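Local coordinates for protein peptidyl tryptophan dihydroxylase (Pseudomonas putida, PDB 7CTQ) that uses bound FAD to dihydroxylate a peptidyl tryptophan, a step essential for making the tryptophylquinone cofactor of quinohemoprotein amine dehydrogenase, at residues 161-166 with 237-242; 181-186 with 195-200. All coordinates share one frame; numbering follows the deposited sequence.

Interaction 1 (161-166 with 237-242); sequences LLNVWQ and AEVHAR. With FAD (flavin-adenine dinucleotide), chain C.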
# COMPACT_ATOMS: atom_id res chain seq x y z
N LEU A 161 11.21 15.60 2.13
CA LEU A 161 11.28 16.78 2.99
C LEU A 161 10.05 17.63 2.76
O LEU A 161 9.71 17.95 1.61
CB LEU A 161 12.54 17.60 2.71
CG LEU A 161 13.89 16.88 2.73
CD1 LEU A 161 14.97 17.86 2.29
CD2 LEU A 161 14.18 16.31 4.11
N LEU A 162 9.40 18.05 3.84
CA LEU A 162 8.09 18.68 3.78
C LEU A 162 8.13 20.07 4.42
O LEU A 162 8.68 20.24 5.51
CB LEU A 162 7.06 17.78 4.46
CG LEU A 162 5.79 18.50 4.90
CD1 LEU A 162 4.87 18.67 3.71
CD2 LEU A 162 5.11 17.74 6.02
N ASN A 163 7.55 21.05 3.73
CA ASN A 163 7.28 22.37 4.30
C ASN A 163 5.78 22.56 4.39
O ASN A 163 5.04 22.25 3.45
CB ASN A 163 7.89 23.48 3.45
CG ASN A 163 9.35 23.76 3.77
OD1 ASN A 163 10.12 24.12 2.89
ND2 ASN A 163 9.73 23.61 5.04
N VAL A 164 5.32 23.07 5.54
CA VAL A 164 3.90 23.32 5.79
C VAL A 164 3.77 24.74 6.31
O VAL A 164 4.48 25.13 7.24
CB VAL A 164 3.32 22.32 6.80
CG1 VAL A 164 1.88 22.68 7.11
CG2 VAL A 164 3.40 20.89 6.26
N TRP A 165 2.86 25.51 5.73
CA TRP A 165 2.66 26.89 6.16
C TRP A 165 1.24 27.32 5.79
O TRP A 165 0.49 26.57 5.16
CB TRP A 165 3.71 27.82 5.54
CG TRP A 165 3.58 27.99 4.06
CD1 TRP A 165 3.07 29.06 3.40
CD2 TRP A 165 4.01 27.07 3.05
NE1 TRP A 165 3.14 28.87 2.05
CE2 TRP A 165 3.71 27.65 1.80
CE3 TRP A 165 4.60 25.80 3.08
CZ2 TRP A 165 3.98 27.01 0.58
CZ3 TRP A 165 4.87 25.16 1.87
CH2 TRP A 165 4.56 25.77 0.64
N GLN A 166 0.89 28.55 6.18
CA GLN A 166 -0.44 29.10 6.00
C GLN A 166 -0.39 30.26 5.01
O GLN A 166 0.52 31.09 5.05
CB GLN A 166 -1.01 29.57 7.34
CG GLN A 166 -2.43 30.14 7.27
CD GLN A 166 -3.49 29.08 7.03
OE1 GLN A 166 -3.50 28.04 7.68
NE2 GLN A 166 -4.37 29.34 6.07
N ALA A 237 8.10 28.47 7.70
CA ALA A 237 7.39 27.22 7.41
C ALA A 237 7.91 26.08 8.28
O ALA A 237 9.12 25.96 8.50
CB ALA A 237 7.53 26.86 5.93
N GLU A 238 7.00 25.27 8.81
CA GLU A 238 7.42 24.04 9.46
C GLU A 238 8.23 23.19 8.49
O GLU A 238 8.01 23.23 7.27
CB GLU A 238 6.21 23.24 9.93
CG GLU A 238 5.09 24.07 10.54
CD GLU A 238 3.86 23.23 10.83
OE1 GLU A 238 3.98 21.99 10.83
OE2 GLU A 238 2.77 23.81 11.06
N VAL A 239 9.20 22.46 9.03
CA VAL A 239 10.09 21.59 8.26
C VAL A 239 10.01 20.19 8.86
O VAL A 239 10.20 20.02 10.07
CB VAL A 239 11.56 22.08 8.26
CG1 VAL A 239 12.36 21.33 7.21
CG2 VAL A 239 11.64 23.57 8.00
N HIS A 240 9.73 19.20 8.01
CA HIS A 240 9.65 17.81 8.45
C HIS A 240 10.36 16.92 7.44
O HIS A 240 10.35 17.19 6.23
CB HIS A 240 8.20 17.32 8.58
CG HIS A 240 7.34 18.15 9.48
ND1 HIS A 240 7.17 17.88 10.82
CD2 HIS A 240 6.59 19.25 9.22
CE1 HIS A 240 6.36 18.77 11.35
NE2 HIS A 240 5.98 19.61 10.40
N ALA A 241 10.99 15.86 7.94
CA ALA A 241 11.70 14.90 7.11
C ALA A 241 11.09 13.52 7.32
O ALA A 241 10.95 13.07 8.45
CB ALA A 241 13.20 14.93 7.43
N ARG A 242 10.72 12.86 6.21
CA ARG A 242 10.07 11.55 6.23
C ARG A 242 10.93 10.57 5.45
O ARG A 242 11.30 10.85 4.30
CB ARG A 242 8.67 11.59 5.61
CG ARG A 242 7.66 12.47 6.34
CD ARG A 242 6.21 11.93 6.20
NE ARG A 242 5.35 12.87 5.48
CZ ARG A 242 4.34 12.53 4.68
NH1 ARG A 242 3.99 11.25 4.51
NH2 ARG A 242 3.64 13.48 4.06
PA FAD C . -0.93 5.11 8.42
O1A FAD C . -1.88 5.77 7.49
O2A FAD C . 0.38 5.86 8.58
O5B FAD C . -1.67 4.81 9.76
C5B FAD C . -0.95 4.55 10.98
C4B FAD C . -1.80 5.05 12.11
O4B FAD C . -1.24 4.61 13.37
C3B FAD C . -1.94 6.58 12.21
O3B FAD C . -3.27 6.93 12.59
C2B FAD C . -0.90 6.95 13.27
O2B FAD C . -1.24 8.12 14.01
C1B FAD C . -0.99 5.73 14.19
N9A FAD C . 0.18 5.45 15.02
C8A FAD C . 1.50 5.57 14.72
N7A FAD C . 2.32 5.22 15.68
C5A FAD C . 1.46 4.88 16.71
C6A FAD C . 1.68 4.44 18.03
N6A FAD C . 2.89 4.26 18.56
N1A FAD C . 0.60 4.17 18.81
C2A FAD C . -0.62 4.34 18.28
N3A FAD C . -0.94 4.75 17.05
C4A FAD C . 0.14 5.00 16.31
N1 FAD C . -0.52 7.89 -0.37
C2 FAD C . -1.44 8.38 -1.26
O2 FAD C . -2.46 7.75 -1.54
N3 FAD C . -1.24 9.60 -1.86
C4 FAD C . -0.16 10.44 -1.65
O4 FAD C . -0.10 11.52 -2.23
C4X FAD C . 0.81 9.92 -0.71
N5 FAD C . 1.87 10.65 -0.45
C5X FAD C . 2.80 10.15 0.44
C6 FAD C . 3.94 10.91 0.72
C7 FAD C . 4.91 10.45 1.60
C7M FAD C . 6.13 11.30 1.88
C8 FAD C . 4.75 9.20 2.22
C8M FAD C . 5.78 8.68 3.18
C9 FAD C . 3.61 8.44 1.95
C9A FAD C . 2.65 8.90 1.07
N10 FAD C . 1.48 8.16 0.78
C10 FAD C . 0.55 8.63 -0.12
C1' FAD C . 1.29 6.83 1.37
C2' FAD C . 0.26 6.78 2.48
O2' FAD C . 0.51 7.79 3.47
C3' FAD C . 0.33 5.40 3.13
O3' FAD C . 0.34 4.44 2.08
C4' FAD C . -0.80 5.05 4.09
O4' FAD C . -1.13 6.16 4.93
C5' FAD C . -0.45 3.85 4.92
O5' FAD C . -1.62 3.45 5.65
P FAD C . -1.49 2.71 7.02
O1P FAD C . -0.72 1.41 6.76
O2P FAD C . -2.83 2.57 7.67
O3P FAD C . -0.56 3.67 7.87
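Glu238 O is gripped by two donors from the facing strand. Asn163 ND2 reaches it at 2.8 Å and Val164 N at 3.2 Å, the two arriving from opposite faces of the carbonyl plane. The asparagine CG stands anti to its own carbonyl carbon (chi1 -85°), which swings the amide across to the neighbouring strand; a carboxamide suits this place because its NH2 adds a side-chain bond to the regular antiparallel pattern. ND2 also lies 3.5 Å from Val239 CG2, on the same side of the sheet. Leu162 and His240 form a hydrogen-bonded pair, with Leu162 N 2.7 Å from His240 O, and their side chains run alongside each other. Leu162 CD2 rests 3.8 Å from His240 CD2, while one ring nitrogen of the imidazole is engaged: His240 NE2 donates to Glu238 OE1 at 3.1 Å, in the ring plane and almost straight (178°), and Glu238 OE1 accepts with its anti lone pair. That bond probably fixes the rotation of the imidazole and moderates the carboxylate's charge beside Val164. Near the end of strand 238-243, C7M of the flavin lies over one face of the Arg242 guanidinium, toward its rim. Strand 158-166 runs between strands 238-243 and 193-201, with helix 208-220 against the side bearing Leu161 and Asn163, and Phe40 from a loop meeting Leu162 and His240 on the other.

Interaction 2 (181-186 with 195-200); sequences DGWAWM and YWQVTL. With FAD (flavin-adenine dinucleotide), chain C.
A beta hairpin, strand 182-188 turning back as strand 193-201, carries this contact and brings Gln197 to the FAD pocket. Two hydrogen-bonded pairs hold it: Thr199 N donates to Trp183 O, and Trp185 N to Gln197 O, each at 2.8 Å and nearly straight. On the flavin-facing side, Trp183 CG sits between the backbone N and the carbonyl carbon (chi1 59°), which turns the indole over Thr199. Thr199 CB makes a CH-pi contact 3.9 Å from the centroid of the five-membered ring; the small branched threonine suits this spot, its OG1 bonding to Ser160 while its carbons meet the indole. With an alanine here in place of Trp183, Thr199 is likely to lose the ring that covers its CB, and the hydroxyl of Tyr325 its partner on the indole NE1. The side chains of Trp185 and Tyr195 cross at about a right angle, ring planes 61° apart, with Trp185 CD1 3.4 Å from Tyr195 CE2 in the tyrosine conformer given. Gln197 OE1 is 3.5 Å from FAD C6, while its NE2 lies 3.8 Å from Trp185 CB and bonds to a hexane-1,6-diol probably from the crystallisation liquor. The reverse side is mostly apolar: Ala184 CB, small enough to sit close to the large indole of Trp196, lies 3.8 Å from its NE1, and Met186 SD is at the edge of the same indole in a Met-aromatic contact. The chemistry thus differs between the two sides: hydrocarbon, sulfur and an indole meet arginines of helix 208-220 on one, and aromatic rings flank the Gln197 amide and Thr199 hydroxyl on the other, where Gln197 reaches the flavin.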
# COMPACT_ATOMS: atom_id res chain seq x y z
N ASP A 181 17.49 16.36 -9.41
CA ASP A 181 17.95 15.34 -8.46
C ASP A 181 16.81 14.90 -7.55
O ASP A 181 17.04 14.47 -6.41
CB ASP A 181 19.14 15.85 -7.65
CG ASP A 181 18.79 17.08 -6.79
OD1 ASP A 181 17.83 17.79 -7.14
OD2 ASP A 181 19.48 17.33 -5.78
N GLY A 182 15.58 15.01 -8.03
CA GLY A 182 14.44 14.65 -7.22
C GLY A 182 13.17 15.09 -7.91
O GLY A 182 13.18 15.47 -9.09
N TRP A 183 12.07 15.02 -7.17
CA TRP A 183 10.81 15.55 -7.66
C TRP A 183 10.07 16.14 -6.47
O TRP A 183 10.30 15.77 -5.32
CB TRP A 183 9.97 14.48 -8.40
CG TRP A 183 9.63 13.29 -7.56
CD1 TRP A 183 10.39 12.16 -7.37
CD2 TRP A 183 8.44 13.09 -6.80
NE1 TRP A 183 9.74 11.28 -6.54
CE2 TRP A 183 8.53 11.83 -6.17
CE3 TRP A 183 7.28 13.86 -6.59
CZ2 TRP A 183 7.53 11.32 -5.34
CZ3 TRP A 183 6.29 13.35 -5.77
CH2 TRP A 183 6.42 12.10 -5.15
N ALA A 184 9.17 17.07 -6.77
CA ALA A 184 8.43 17.76 -5.72
C ALA A 184 6.94 17.64 -5.97
O ALA A 184 6.47 17.65 -7.11
CB ALA A 184 8.85 19.25 -5.63
N TRP A 185 6.19 17.53 -4.87
CA TRP A 185 4.74 17.60 -4.87
C TRP A 185 4.32 18.76 -3.98
O TRP A 185 4.87 18.93 -2.88
CB TRP A 185 4.14 16.30 -4.36
CG TRP A 185 2.76 16.42 -3.80
CD1 TRP A 185 2.39 16.40 -2.49
CD2 TRP A 185 1.55 16.55 -4.56
NE1 TRP A 185 1.03 16.51 -2.38
CE2 TRP A 185 0.49 16.60 -3.63
CE3 TRP A 185 1.26 16.62 -5.93
CZ2 TRP A 185 -0.84 16.73 -4.03
CZ3 TRP A 185 -0.06 16.75 -6.32
CH2 TRP A 185 -1.10 16.79 -5.37
N MET A 186 3.35 19.55 -4.44
CA MET A 186 2.90 20.70 -3.66
C MET A 186 1.39 20.88 -3.78
O MET A 186 0.79 20.55 -4.81
CB MET A 186 3.61 21.99 -4.09
CG MET A 186 3.37 22.35 -5.53
SD MET A 186 4.52 23.59 -6.12
CE MET A 186 5.84 22.57 -6.79
N TYR A 195 1.37 23.09 1.38
CA TYR A 195 2.11 21.83 1.49
C TYR A 195 3.14 21.80 0.37
O TYR A 195 2.83 22.10 -0.78
CB TYR A 195 1.14 20.64 1.37
CG TYR A 195 1.74 19.26 1.54
CD1 TYR A 195 1.54 18.54 2.71
CD2 TYR A 195 2.48 18.67 0.53
CE1 TYR A 195 2.07 17.26 2.87
CE2 TYR A 195 3.01 17.40 0.68
CZ TYR A 195 2.81 16.70 1.86
OH TYR A 195 3.35 15.45 2.01
N TRP A 196 4.38 21.45 0.71
CA TRP A 196 5.40 21.22 -0.31
C TRP A 196 6.32 20.12 0.18
O TRP A 196 6.80 20.17 1.32
CB TRP A 196 6.19 22.50 -0.61
CG TRP A 196 7.33 22.37 -1.60
CD1 TRP A 196 7.27 22.58 -2.95
CD2 TRP A 196 8.69 22.06 -1.30
NE1 TRP A 196 8.52 22.41 -3.51
CE2 TRP A 196 9.41 22.10 -2.51
CE3 TRP A 196 9.38 21.77 -0.12
CZ2 TRP A 196 10.77 21.84 -2.58
CZ3 TRP A 196 10.74 21.51 -0.19
CH2 TRP A 196 11.42 21.55 -1.41
N GLN A 197 6.56 19.14 -0.68
CA GLN A 197 7.27 17.93 -0.29
C GLN A 197 8.17 17.51 -1.44
O GLN A 197 7.70 17.29 -2.55
CB GLN A 197 6.29 16.82 0.09
CG GLN A 197 6.71 15.42 -0.25
CD GLN A 197 5.52 14.51 -0.43
OE1 GLN A 197 4.72 14.32 0.50
NE2 GLN A 197 5.36 13.96 -1.63
N VAL A 198 9.46 17.46 -1.17
CA VAL A 198 10.44 17.13 -2.20
C VAL A 198 11.03 15.78 -1.82
O VAL A 198 11.28 15.50 -0.64
CB VAL A 198 11.52 18.21 -2.36
CG1 VAL A 198 12.44 18.28 -1.13
CG2 VAL A 198 12.31 17.96 -3.64
N THR A 199 11.20 14.94 -2.83
CA THR A 199 11.66 13.57 -2.64
C THR A 199 13.04 13.46 -3.26
O THR A 199 13.24 13.84 -4.42
CB THR A 199 10.67 12.59 -3.27
OG1 THR A 199 9.44 12.67 -2.55
CG2 THR A 199 11.22 11.15 -3.21
N LEU A 200 14.00 12.99 -2.46
CA LEU A 200 15.40 13.01 -2.84
C LEU A 200 16.07 11.77 -2.29
O LEU A 200 15.54 11.09 -1.40
CB LEU A 200 16.12 14.25 -2.27
CG LEU A 200 15.52 15.63 -2.51
CD1 LEU A 200 15.94 16.57 -1.39
CD2 LEU A 200 15.98 16.15 -3.86
PA FAD C . -0.93 5.11 8.42
O1A FAD C . -1.88 5.77 7.49
O2A FAD C . 0.38 5.86 8.58
O5B FAD C . -1.67 4.81 9.76
C5B FAD C . -0.95 4.55 10.98
C4B FAD C . -1.80 5.05 12.11
O4B FAD C . -1.24 4.61 13.37
C3B FAD C . -1.94 6.58 12.21
O3B FAD C . -3.27 6.93 12.59
C2B FAD C . -0.90 6.95 13.27
O2B FAD C . -1.24 8.12 14.01
C1B FAD C . -0.99 5.73 14.19
N9A FAD C . 0.18 5.45 15.02
C8A FAD C . 1.50 5.57 14.72
N7A FAD C . 2.32 5.22 15.68
C5A FAD C . 1.46 4.88 16.71
C6A FAD C . 1.68 4.44 18.03
N6A FAD C . 2.89 4.26 18.56
N1A FAD C . 0.60 4.17 18.81
C2A FAD C . -0.62 4.34 18.28
N3A FAD C . -0.94 4.75 17.05
C4A FAD C . 0.14 5.00 16.31
N1 FAD C . -0.52 7.89 -0.37
C2 FAD C . -1.44 8.38 -1.26
O2 FAD C . -2.46 7.75 -1.54
N3 FAD C . -1.24 9.60 -1.86
C4 FAD C . -0.16 10.44 -1.65
O4 FAD C . -0.10 11.52 -2.23
C4X FAD C . 0.81 9.92 -0.71
N5 FAD C . 1.87 10.65 -0.45
C5X FAD C . 2.80 10.15 0.44
C6 FAD C . 3.94 10.91 0.72
C7 FAD C . 4.91 10.45 1.60
C7M FAD C . 6.13 11.30 1.88
C8 FAD C . 4.75 9.20 2.22
C8M FAD C . 5.78 8.68 3.18
C9 FAD C . 3.61 8.44 1.95
C9A FAD C . 2.65 8.90 1.07
N10 FAD C . 1.48 8.16 0.78
C10 FAD C . 0.55 8.63 -0.12
C1' FAD C . 1.29 6.83 1.37
C2' FAD C . 0.26 6.78 2.48
O2' FAD C . 0.51 7.79 3.47
C3' FAD C . 0.33 5.40 3.13
O3' FAD C . 0.34 4.44 2.08
C4' FAD C . -0.80 5.05 4.09
O4' FAD C . -1.13 6.16 4.93
C5' FAD C . -0.45 3.85 4.92
O5' FAD C . -1.62 3.45 5.65
P FAD C . -1.49 2.71 7.02
O1P FAD C . -0.72 1.41 6.76
O2P FAD C . -2.83 2.57 7.67
O3P FAD C . -0.56 3.67 7.87

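How the interactions relate
The two contacts lie about 11 Å apart, centre to centre, in one mixed sheet, and strands 158-166 and 193-201 are the neighbours that join them. Backbone bonds cross that seam: Asn163 N lies 2.7 Å from Trp196 O and Leu161 N 2.8 Å from Val198 O. These four strands therefore lie side by side in the order 238-243, 158-166, 193-201, 182-188. Along the chain, interaction 2 is nested inside the loop closed by interaction 1, the hairpin coming before helix 208-220 and the return to strand 238-243. Leu162 packs on Tyr195, and both contacts reach FAD, so this sheet supplies Arg242 and Gln197 to the flavin pocket of the monooxygenase.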